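Local coordinates for protein halogenase PltM (Pseudomonas fluorescens, PDB 6BZN) that halogenates phenolic substrates, probably as an FAD-dependent enzyme, with unusual versatility in substrate and halide, at residues D230-L235 and I305-K310; H251-G256 and K300-I305; C274-Q279 and I293-L298. All blocks are in the same frame, centred on the assembly; numbering follows the deposited sequence.

Contact 1 of 3, residues D230-L235 and I305-K310; sequences DALAPL and IGEHFK
Ala-231 and Leu-232, where helix 228-231 runs out, pack against Glu-307 and His-308 of the type I beta turn Gly-306 to Phe-309, so the contact joins a helix end to a turn. Backbone and methyl contacts form its centre: Ala-231 CB points at the turn and lies 3.3 Å from Glu-307 O, while Glu-307 CB reaches to 3.5 Å from Ala-231 O. Ala-231 CB and Glu-307 CB stand 3.9 Å apart. Aliphatic contacts come next. Leu-232 and the CB and CG part of the Glu-307 chain cross at a slant, with Leu-232 CD2 4.2 Å from Glu-307 CG; a bend at chi2 (-59°) turns Glu-307 beyond that point. Around the imidazole of His-308, Ala-231 CB and Leu-232 CD1 approach obliquely. Hydrogen bonds keep this ring in place from outside the two segments: ND1 is hydrogen-bonded to the carbonyl of Lys-226, just before helix 228-231, and NE2 probably to His-251 NE2. Within the turn, Phe-309 N is hydrogen-bonded to Gly-306 O at 2.9 Å, and His-308 CB sits 3.6 Å above the plane of the Phe-309 ring, over its centre.

Contact 2 of 3, residues H251-G256 and K300-I305; sequences HIFEEG and KKYPAI
Phe-253 and Tyr-302 form an offset stack, centroids 4.4 Å apart and planes at 27°, where the end of strand 248-253 in the mixed sheet meets the junction between helices 291-301 and 303-306. The side chains cross at a slant, bringing the hydroxyl end of Tyr-302 over Phe-253: Tyr-302 CZ lies 3.5 Å from Phe-253 CB. The other face of Phe-253 carries Gly-256 O, 3.3 Å above the ring plane and over its centre. The phenylalanine is thus sandwiched between Tyr-302 and its own type I turn, Phe-253 to Gly-256. Lys-301 CG covers the face of Tyr-302 opposite to Phe-253.

Glu-255, bent at chi2, meets Tyr-302 from the opposite direction, carboxylate and ring planes 34° apart, with OE2 at the ring edge in its plane. Tyr-302 OH lies 2.9 Å from both Glu-255 OE1 and Glu-255 OE2; its one proton can serve either of these weak bonds. Lys-301 NZ makes a salt bridge of 3.3 Å with Glu-255 OE2, weak as a hydrogen bond. One water links the same pair, donating to Glu-255 OE2 and accepting from Lys-301 NZ at 2.6 Å; Lys-301 additionally makes a cation-pi contact with Tyr-285.

Ile-305 and His-251 run antiparallel beside one another. The imidazole ND1 is hydrogen-bonded to His-115, which should restrict its rotation. Over one ring face Ile-305 CG1 makes a CH-pi contact, 4.2 Å from the His-251 centroid and 24° off the ring normal.

Contact 3 of 3, residues C274-Q279 and I293-L298; sequences CSIGFQ and IEFRKL
The rings of Phe-278 and Phe-295 meet obliquely, centroids 5.8 Å apart and planes at 33°. Phe-278 CE1 comes to 3.6 Å from Phe-295 CD1, and Phe-278 CZ reaches the helix backbone at 3.7 Å from Phe-295 N. Leu-298 CD2 also comes in obliquely, sliding alongside the phenylalanine to 3.8 Å from Phe-278 CB. Beyond the two segments, Phe-278 stacks with Phe-218, and Phe-295 meets Phe-309 edge-to-face. Phe-295 is carried by helix 291-301 with its CG anti to the backbone N (chi1 -175°), which brings the ring alongside Phe-278; Ile-276 CG2 lies 4.4 Å from Phe-295 CE1. The axes of segments 293-298 and 274-279, helix and mixed-sheet strand, pass 10.7 Å apart at 80°.

Glu-294 directs its CB at the strand, 4.2 Å from Phe-278 CZ, but its bent chain carries the carboxylate away. There OE1 is hydrogen-bonded to Tyr-285 OH. Lys-297 NZ makes a salt bridge with Glu-294 OE2, coming from above the carboxylate plane, and the backbone N of Thr-288 and Glu-289 also bond to OE2. Helix and strand thus meet largely through apolar side chains, while the several donors around OE2 probably keep the buried carboxylate ionised.

In the fold
Contacts 2 and 3 are successively nested in the chain loop closed by contact 1, and all three lie on one side of the chain's centre. Contact 1 and contact 2, centres about 13 Å apart, share Ile-305 and are joined by a probable hydrogen bond of 3.0 Å between His-308 NE2 and His-251 NE2. Contact 2 reaches contact 3, about 10 Å away between centres, where Phe-253 CZ touches Leu-298 CD1 at 3.7 Å. Phe-309 CE1 of contact 1 lies 3.6 Å from Ile-276 CD1. The Ile-276 side chain is about 9 Å from that of Val-62, which binds FAD in another structure of this protein, though none is bound here; contacts 1 and 2 lie away from the annotated sites.

Contact 1 of 3, residues D230-L235 and I305-K310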
loop_
_atom_site.group_PDB
_atom_site.type_symbol
_atom_site.label_atom_id
_atom_site.label_comp_id
_atom_site.label_asym_id
_atom_site.label_seq_id
_atom_site.Cartn_x
_atom_site.Cartn_y
_atom_site.Cartn_z
ATOM N N ASP A 230 -25.348 1.415 -10.093
ATOM C CA ASP A 230 -26.384 0.494 -10.602
ATOM C C ASP A 230 -26.955 -0.421 -9.532
ATOM O O ASP A 230 -28.131 -0.757 -9.582
ATOM C CB ASP A 230 -25.856 -0.387 -11.752
ATOM C CG ASP A 230 -25.605 0.390 -13.028
ATOM O OD1 ASP A 230 -26.215 1.468 -13.203
ATOM O OD2 ASP A 230 -24.780 -0.059 -13.857
ATOM N N ALA A 231 -26.125 -0.844 -8.586
ATOM C CA ALA A 231 -26.533 -1.835 -7.594
ATOM C C ALA A 231 -27.245 -1.208 -6.406
ATOM O O ALA A 231 -28.156 -1.819 -5.856
ATOM C CB ALA A 231 -25.333 -2.628 -7.108
ATOM N N LEU A 232 -26.804 -0.027 -5.978
ATOM C CA LEU A 232 -27.230 0.539 -4.694
ATOM C C LEU A 232 -27.858 1.926 -4.779
ATOM O O LEU A 232 -28.970 2.115 -4.299
ATOM C CB LEU A 232 -26.069 0.518 -3.692
ATOM C CG LEU A 232 -25.792 -0.883 -3.124
ATOM C CD1 LEU A 232 -24.422 -0.970 -2.470
ATOM C CD2 LEU A 232 -26.887 -1.322 -2.162
ATOM N N ALA A 233 -27.167 2.909 -5.349
ATOM C CA ALA A 233 -27.730 4.261 -5.398
ATOM C C ALA A 233 -26.981 5.118 -6.382
ATOM O O ALA A 233 -25.746 5.129 -6.361
ATOM C CB ALA A 233 -27.691 4.912 -4.023
ATOM N N PRO A 234 -27.714 5.862 -7.233
ATOM C CA PRO A 234 -27.061 6.740 -8.205
ATOM C C PRO A 234 -26.507 8.000 -7.560
ATOM O O PRO A 234 -26.822 8.292 -6.396
ATOM C CB PRO A 234 -28.210 7.096 -9.156
ATOM C CG PRO A 234 -29.407 7.117 -8.247
ATOM C CD PRO A 234 -29.188 5.963 -7.312
ATOM N N LEU A 235 -25.739 8.766 -8.324
ATOM C CA LEU A 235 -25.148 10.020 -7.828
ATOM C C LEU A 235 -26.207 11.027 -7.379
ATOM O O LEU A 235 -25.971 11.783 -6.444
ATOM C CB LEU A 235 -24.265 10.683 -8.887
ATOM C CG LEU A 235 -22.968 9.988 -9.285
ATOM C CD1 LEU A 235 -22.247 10.835 -10.320
ATOM C CD2 LEU A 235 -22.098 9.759 -8.060
ATOM N N ILE A 305 -24.342 -5.128 0.262
ATOM C CA ILE A 305 -23.093 -5.540 -0.392
ATOM C C ILE A 305 -23.400 -6.582 -1.488
ATOM O O ILE A 305 -22.845 -6.519 -2.601
ATOM C CB ILE A 305 -22.068 -6.078 0.645
ATOM C CG1 ILE A 305 -21.704 -4.987 1.671
ATOM C CG2 ILE A 305 -20.809 -6.560 -0.057
ATOM C CD1 ILE A 305 -20.821 -5.469 2.809
ATOM N N GLY A 306 -24.308 -7.515 -1.174
ATOM C CA GLY A 306 -24.767 -8.532 -2.111
ATOM C C GLY A 306 -25.330 -8.012 -3.421
ATOM O O GLY A 306 -25.252 -8.691 -4.448
ATOM N N GLU A 307 -25.868 -6.792 -3.420
ATOM C CA GLU A 307 -26.369 -6.200 -4.665
ATOM C C GLU A 307 -25.304 -6.050 -5.778
ATOM O O GLU A 307 -25.653 -5.944 -6.957
ATOM C CB GLU A 307 -27.071 -4.857 -4.397
ATOM C CG GLU A 307 -28.339 -4.964 -3.543
ATOM C CD GLU A 307 -29.433 -5.852 -4.135
ATOM O OE1 GLU A 307 -30.211 -6.420 -3.353
ATOM O OE2 GLU A 307 -29.518 -6.007 -5.369
ATOM N N HIS A 308 -24.024 -6.041 -5.422
ATOM C CA HIS A 308 -22.970 -6.032 -6.441
ATOM C C HIS A 308 -22.846 -7.326 -7.212
ATOM O O HIS A 308 -22.304 -7.312 -8.314
ATOM C CB HIS A 308 -21.594 -5.793 -5.833
ATOM C CG HIS A 308 -21.347 -4.397 -5.388
ATOM N ND1 HIS A 308 -21.099 -3.368 -6.268
ATOM C CD2 HIS A 308 -21.231 -3.872 -4.150
ATOM C CE1 HIS A 308 -20.884 -2.258 -5.590
ATOM N NE2 HIS A 308 -20.948 -2.541 -4.304
ATOM N N PHE A 309 -23.282 -8.435 -6.622
ATOM C CA PHE A 309 -22.822 -9.768 -7.023
ATOM C C PHE A 309 -23.892 -10.694 -7.596
ATOM O O PHE A 309 -23.605 -11.869 -7.818
ATOM C CB PHE A 309 -22.150 -10.438 -5.823
ATOM C CG PHE A 309 -20.984 -9.662 -5.297
ATOM C CD1 PHE A 309 -19.815 -9.560 -6.051
ATOM C CD2 PHE A 309 -21.061 -8.982 -4.089
ATOM C CE1 PHE A 309 -18.732 -8.831 -5.590
ATOM C CE2 PHE A 309 -19.979 -8.247 -3.620
ATOM C CZ PHE A 309 -18.814 -8.163 -4.375
ATOM N N LYS A 310 -25.087 -10.170 -7.872
ATOM C CA LYS A 310 -26.216 -11.008 -8.299
ATOM C C LYS A 310 -25.912 -11.793 -9.569
ATOM O O LYS A 310 -26.285 -12.958 -9.668
ATOM C CB LYS A 310 -27.491 -10.180 -8.515
ATOM C CG LYS A 310 -28.053 -9.551 -7.257
ATOM C CD LYS A 310 -28.660 -10.600 -6.347
ATOM C CE LYS A 310 -29.122 -9.994 -5.043
ATOM N NZ LYS A 310 -30.006 -10.965 -4.345
#

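Contact 2 of 3, residues H251-G256 and K300-I305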
loop_
_atom_site.group_PDB
_atom_site.type_symbol
_atom_site.label_atom_id
_atom_site.label_comp_id
_atom_site.label_asym_id
_atom_site.label_seq_id
_atom_site.Cartn_x
_atom_site.Cartn_y
_atom_site.Cartn_z
ATOM N N HIS A 251 -16.593 -1.243 1.672
ATOM C CA HIS A 251 -17.807 -1.519 2.430
ATOM C C HIS A 251 -17.358 -1.934 3.811
ATOM O O HIS A 251 -16.663 -2.945 3.947
ATOM C CB HIS A 251 -18.590 -2.648 1.792
ATOM C CG HIS A 251 -19.264 -2.257 0.528
ATOM N ND1 HIS A 251 -20.263 -1.314 0.483
ATOM C CD2 HIS A 251 -19.095 -2.686 -0.741
ATOM C CE1 HIS A 251 -20.683 -1.174 -0.758
ATOM N NE2 HIS A 251 -19.993 -2.004 -1.514
ATOM N N ILE A 252 -17.717 -1.145 4.821
ATOM C CA ILE A 252 -17.196 -1.338 6.170
ATOM C C ILE A 252 -18.334 -1.728 7.109
ATOM O O ILE A 252 -19.499 -1.336 6.912
ATOM C CB ILE A 252 -16.413 -0.101 6.673
ATOM C CG1 ILE A 252 -17.289 1.170 6.656
ATOM C CG2 ILE A 252 -15.189 0.121 5.795
ATOM C CD1 ILE A 252 -16.701 2.363 7.391
ATOM N N PHE A 253 -18.002 -2.529 8.113
ATOM C CA PHE A 253 -18.974 -3.007 9.080
ATOM C C PHE A 253 -18.194 -3.423 10.311
ATOM O O PHE A 253 -16.967 -3.461 10.282
ATOM C CB PHE A 253 -19.800 -4.160 8.486
ATOM C CG PHE A 253 -18.984 -5.121 7.679
ATOM C CD1 PHE A 253 -18.334 -6.173 8.300
ATOM C CD2 PHE A 253 -18.836 -4.956 6.303
ATOM C CE1 PHE A 253 -17.563 -7.060 7.565
ATOM C CE2 PHE A 253 -18.053 -5.820 5.568
ATOM C CZ PHE A 253 -17.412 -6.869 6.203
ATOM N N GLU A 254 -18.891 -3.727 11.403
ATOM C CA GLU A 254 -18.223 -3.858 12.700
ATOM C C GLU A 254 -16.999 -4.799 12.726
ATOM O O GLU A 254 -15.998 -4.466 13.334
ATOM C CB GLU A 254 -19.216 -4.289 13.787
ATOM C CG GLU A 254 -18.607 -4.158 15.182
ATOM C CD GLU A 254 -19.460 -4.739 16.275
ATOM O OE1 GLU A 254 -18.857 -5.153 17.295
ATOM O OE2 GLU A 254 -20.710 -4.776 16.123
ATOM N N GLU A 255 -17.097 -5.943 12.062
ATOM C CA GLU A 255 -16.092 -7.013 12.163
ATOM C C GLU A 255 -15.095 -7.047 11.012
ATOM O O GLU A 255 -14.210 -7.907 10.978
ATOM C CB GLU A 255 -16.764 -8.397 12.327
ATOM C CG GLU A 255 -17.470 -8.973 11.106
ATOM C CD GLU A 255 -18.912 -8.511 10.924
ATOM O OE1 GLU A 255 -19.340 -7.542 11.578
ATOM O OE2 GLU A 255 -19.634 -9.126 10.111
ATOM N N GLY A 256 -15.221 -6.122 10.069
ATOM C CA GLY A 256 -14.410 -6.197 8.873
ATOM C C GLY A 256 -14.792 -5.263 7.761
ATOM O O GLY A 256 -15.548 -4.311 7.944
ATOM N N LYS A 300 -25.235 -12.552 2.929
ATOM C CA LYS A 300 -26.491 -12.768 3.660
ATOM C C LYS A 300 -26.574 -11.795 4.849
ATOM O O LYS A 300 -27.615 -11.195 5.095
ATOM C CB LYS A 300 -26.539 -14.222 4.135
ATOM C CG LYS A 300 -27.876 -14.763 4.619
ATOM C CD LYS A 300 -27.680 -16.202 5.110
ATOM C CE LYS A 300 -28.918 -17.066 4.978
ATOM N NZ LYS A 300 -29.892 -16.797 6.063
ATOM N N LYS A 301 -25.455 -11.621 5.545
ATOM C CA LYS A 301 -25.324 -10.660 6.649
ATOM C C LYS A 301 -25.552 -9.215 6.177
ATOM O O LYS A 301 -26.183 -8.423 6.874
ATOM C CB LYS A 301 -23.923 -10.797 7.262
ATOM C CG LYS A 301 -23.764 -10.632 8.762
ATOM C CD LYS A 301 -22.423 -11.245 9.198
ATOM C CE LYS A 301 -22.180 -11.173 10.701
ATOM N NZ LYS A 301 -20.976 -11.923 11.179
ATOM N N TYR A 302 -25.033 -8.886 4.992
ATOM C CA TYR A 302 -25.034 -7.529 4.433
ATOM C C TYR A 302 -25.593 -7.527 3.007
ATOM O O TYR A 302 -24.840 -7.373 2.043
ATOM C CB TYR A 302 -23.605 -6.961 4.445
ATOM C CG TYR A 302 -22.994 -6.954 5.818
ATOM C CD1 TYR A 302 -23.486 -6.096 6.805
ATOM C CD2 TYR A 302 -21.955 -7.825 6.159
ATOM C CE1 TYR A 302 -22.957 -6.093 8.081
ATOM C CE2 TYR A 302 -21.410 -7.818 7.438
ATOM C CZ TYR A 302 -21.927 -6.961 8.401
ATOM O OH TYR A 302 -21.415 -6.939 9.674
ATOM N N PRO A 303 -26.927 -7.687 2.862
ATOM C CA PRO A 303 -27.545 -7.769 1.528
ATOM C C PRO A 303 -27.250 -6.596 0.609
ATOM O O PRO A 303 -27.240 -6.778 -0.607
ATOM C CB PRO A 303 -29.051 -7.834 1.803
ATOM C CG PRO A 303 -29.234 -7.847 3.271
ATOM C CD PRO A 303 -27.903 -7.827 3.959
ATOM N N ALA A 304 -27.029 -5.406 1.168
ATOM C CA ALA A 304 -26.613 -4.259 0.359
ATOM C C ALA A 304 -25.338 -4.577 -0.422
ATOM O O ALA A 304 -25.278 -4.350 -1.620
ATOM C CB ALA A 304 -26.396 -3.025 1.211
ATOM N N ILE A 305 -24.342 -5.128 0.262
ATOM C CA ILE A 305 -23.093 -5.540 -0.392
ATOM C C ILE A 305 -23.400 -6.582 -1.488
ATOM O O ILE A 305 -22.845 -6.519 -2.601
ATOM C CB ILE A 305 -22.068 -6.078 0.645
ATOM C CG1 ILE A 305 -21.704 -4.987 1.671
ATOM C CG2 ILE A 305 -20.809 -6.560 -0.057
ATOM C CD1 ILE A 305 -20.821 -5.469 2.809
HETATM O O HOH W 1 -18.924 -11.881 9.655
#

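Contact 3 of 3, residues C274-Q279 and I293-L298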
loop_
_atom_site.group_PDB
_atom_site.type_symbol
_atom_site.label_atom_id
_atom_site.label_comp_id
_atom_site.label_asym_id
_atom_site.label_seq_id
_atom_site.Cartn_x
_atom_site.Cartn_y
_atom_site.Cartn_z
ATOM N N CYS A 274 -13.023 -7.170 -11.874
ATOM C CA CYS A 274 -13.082 -6.375 -10.686
ATOM C C CYS A 274 -12.443 -7.148 -9.534
ATOM O O CYS A 274 -12.740 -8.328 -9.296
ATOM C CB CYS A 274 -14.540 -6.037 -10.394
ATOM S SG CYS A 274 -14.827 -5.011 -8.937
ATOM N N SER A 275 -11.557 -6.477 -8.810
ATOM C CA SER A 275 -10.919 -7.097 -7.660
ATOM C C SER A 275 -11.826 -7.005 -6.450
ATOM O O SER A 275 -12.419 -5.948 -6.191
ATOM C CB SER A 275 -9.570 -6.439 -7.391
ATOM O OG SER A 275 -8.944 -7.035 -6.277
ATOM N N ILE A 276 -11.930 -8.113 -5.719
ATOM C CA ILE A 276 -12.785 -8.222 -4.547
ATOM C C ILE A 276 -11.959 -8.858 -3.428
ATOM O O ILE A 276 -11.364 -9.925 -3.618
ATOM C CB ILE A 276 -14.034 -9.106 -4.820
ATOM C CG1 ILE A 276 -14.860 -8.572 -6.011
ATOM C CG2 ILE A 276 -14.888 -9.232 -3.563
ATOM C CD1 ILE A 276 -15.489 -7.194 -5.859
ATOM N N GLY A 277 -11.918 -8.208 -2.267
ATOM C CA GLY A 277 -11.242 -8.762 -1.095
ATOM C C GLY A 277 -12.055 -8.476 0.132
ATOM O O GLY A 277 -12.547 -7.362 0.281
ATOM N N PHE A 278 -12.244 -9.459 1.001
ATOM C CA PHE A 278 -12.897 -9.187 2.289
ATOM C C PHE A 278 -12.036 -9.632 3.451
ATOM O O PHE A 278 -11.356 -10.673 3.385
ATOM C CB PHE A 278 -14.353 -9.695 2.374
ATOM C CG PHE A 278 -14.535 -11.180 2.251
ATOM C CD1 PHE A 278 -14.589 -11.794 0.995
ATOM C CD2 PHE A 278 -14.762 -11.953 3.376
ATOM C CE1 PHE A 278 -14.795 -13.161 0.883
ATOM C CE2 PHE A 278 -14.976 -13.324 3.265
ATOM C CZ PHE A 278 -15.000 -13.925 2.019
ATOM N N GLN A 279 -12.028 -8.786 4.486
ATOM C CA GLN A 279 -11.121 -8.911 5.610
ATOM C C GLN A 279 -11.906 -8.939 6.891
ATOM O O GLN A 279 -12.867 -8.176 7.033
ATOM C CB GLN A 279 -10.172 -7.706 5.694
ATOM C CG GLN A 279 -9.092 -7.630 4.616
ATOM C CD GLN A 279 -9.625 -7.556 3.198
ATOM O OE1 GLN A 279 -9.355 -8.429 2.375
ATOM N NE2 GLN A 279 -10.398 -6.512 2.901
ATOM N N ILE A 293 -18.115 -20.143 0.776
ATOM C CA ILE A 293 -19.160 -20.216 1.813
ATOM C C ILE A 293 -19.093 -18.973 2.720
ATOM O O ILE A 293 -20.118 -18.369 3.033
ATOM C CB ILE A 293 -19.079 -21.536 2.632
ATOM C CG1 ILE A 293 -19.392 -22.739 1.724
ATOM C CG2 ILE A 293 -20.045 -21.506 3.820
ATOM C CD1 ILE A 293 -18.840 -24.056 2.243
ATOM N N GLU A 294 -17.888 -18.578 3.111
ATOM C CA GLU A 294 -17.713 -17.353 3.900
ATOM C C GLU A 294 -18.205 -16.122 3.124
ATOM O O GLU A 294 -18.844 -15.237 3.700
ATOM C CB GLU A 294 -16.259 -17.181 4.338
ATOM C CG GLU A 294 -15.775 -18.200 5.365
ATOM C CD GLU A 294 -16.434 -18.053 6.742
ATOM O OE1 GLU A 294 -16.827 -16.929 7.134
ATOM O OE2 GLU A 294 -16.541 -19.077 7.449
ATOM N N PHE A 295 -17.949 -16.087 1.817
ATOM C CA PHE A 295 -18.417 -14.994 0.973
ATOM C C PHE A 295 -19.951 -14.918 0.994
ATOM O O PHE A 295 -20.519 -13.859 1.267
ATOM C CB PHE A 295 -17.888 -15.145 -0.466
ATOM C CG PHE A 295 -18.239 -13.994 -1.373
ATOM C CD1 PHE A 295 -17.832 -12.697 -1.068
ATOM C CD2 PHE A 295 -18.954 -14.209 -2.557
ATOM C CE1 PHE A 295 -18.157 -11.632 -1.898
ATOM C CE2 PHE A 295 -19.272 -13.151 -3.398
ATOM C CZ PHE A 295 -18.873 -11.857 -3.069
ATOM N N ARG A 296 -20.608 -16.053 0.778
ATOM C CA ARG A 296 -22.069 -16.101 0.801
ATOM C C ARG A 296 -22.646 -15.721 2.170
ATOM O O ARG A 296 -23.661 -15.016 2.221
ATOM C CB ARG A 296 -22.603 -17.469 0.362
ATOM C CG ARG A 296 -22.272 -17.852 -1.076
ATOM C CD ARG A 296 -22.902 -16.943 -2.133
ATOM N NE ARG A 296 -22.034 -16.791 -3.308
ATOM C CZ ARG A 296 -22.270 -15.995 -4.358
ATOM N NH1 ARG A 296 -23.378 -15.254 -4.432
ATOM N NH2 ARG A 296 -21.379 -15.943 -5.353
ATOM N N LYS A 297 -22.020 -16.173 3.259
ATOM C CA LYS A 297 -22.442 -15.756 4.609
ATOM C C LYS A 297 -22.352 -14.241 4.793
ATOM O O LYS A 297 -23.256 -13.624 5.365
ATOM C CB LYS A 297 -21.651 -16.479 5.706
ATOM C CG LYS A 297 -22.019 -17.959 5.849
ATOM C CD LYS A 297 -21.454 -18.611 7.110
ATOM C CE LYS A 297 -19.939 -18.643 7.124
ATOM N NZ LYS A 297 -19.390 -19.389 8.294
ATOM N N LEU A 298 -21.264 -13.647 4.301
ATOM C CA LEU A 298 -21.090 -12.199 4.360
ATOM C C LEU A 298 -22.223 -11.478 3.626
ATOM O O LEU A 298 -22.798 -10.518 4.155
ATOM C CB LEU A 298 -19.742 -11.791 3.757
ATOM C CG LEU A 298 -19.354 -10.323 3.914
ATOM C CD1 LEU A 298 -19.144 -9.999 5.379
ATOM C CD2 LEU A 298 -18.101 -10.012 3.108
#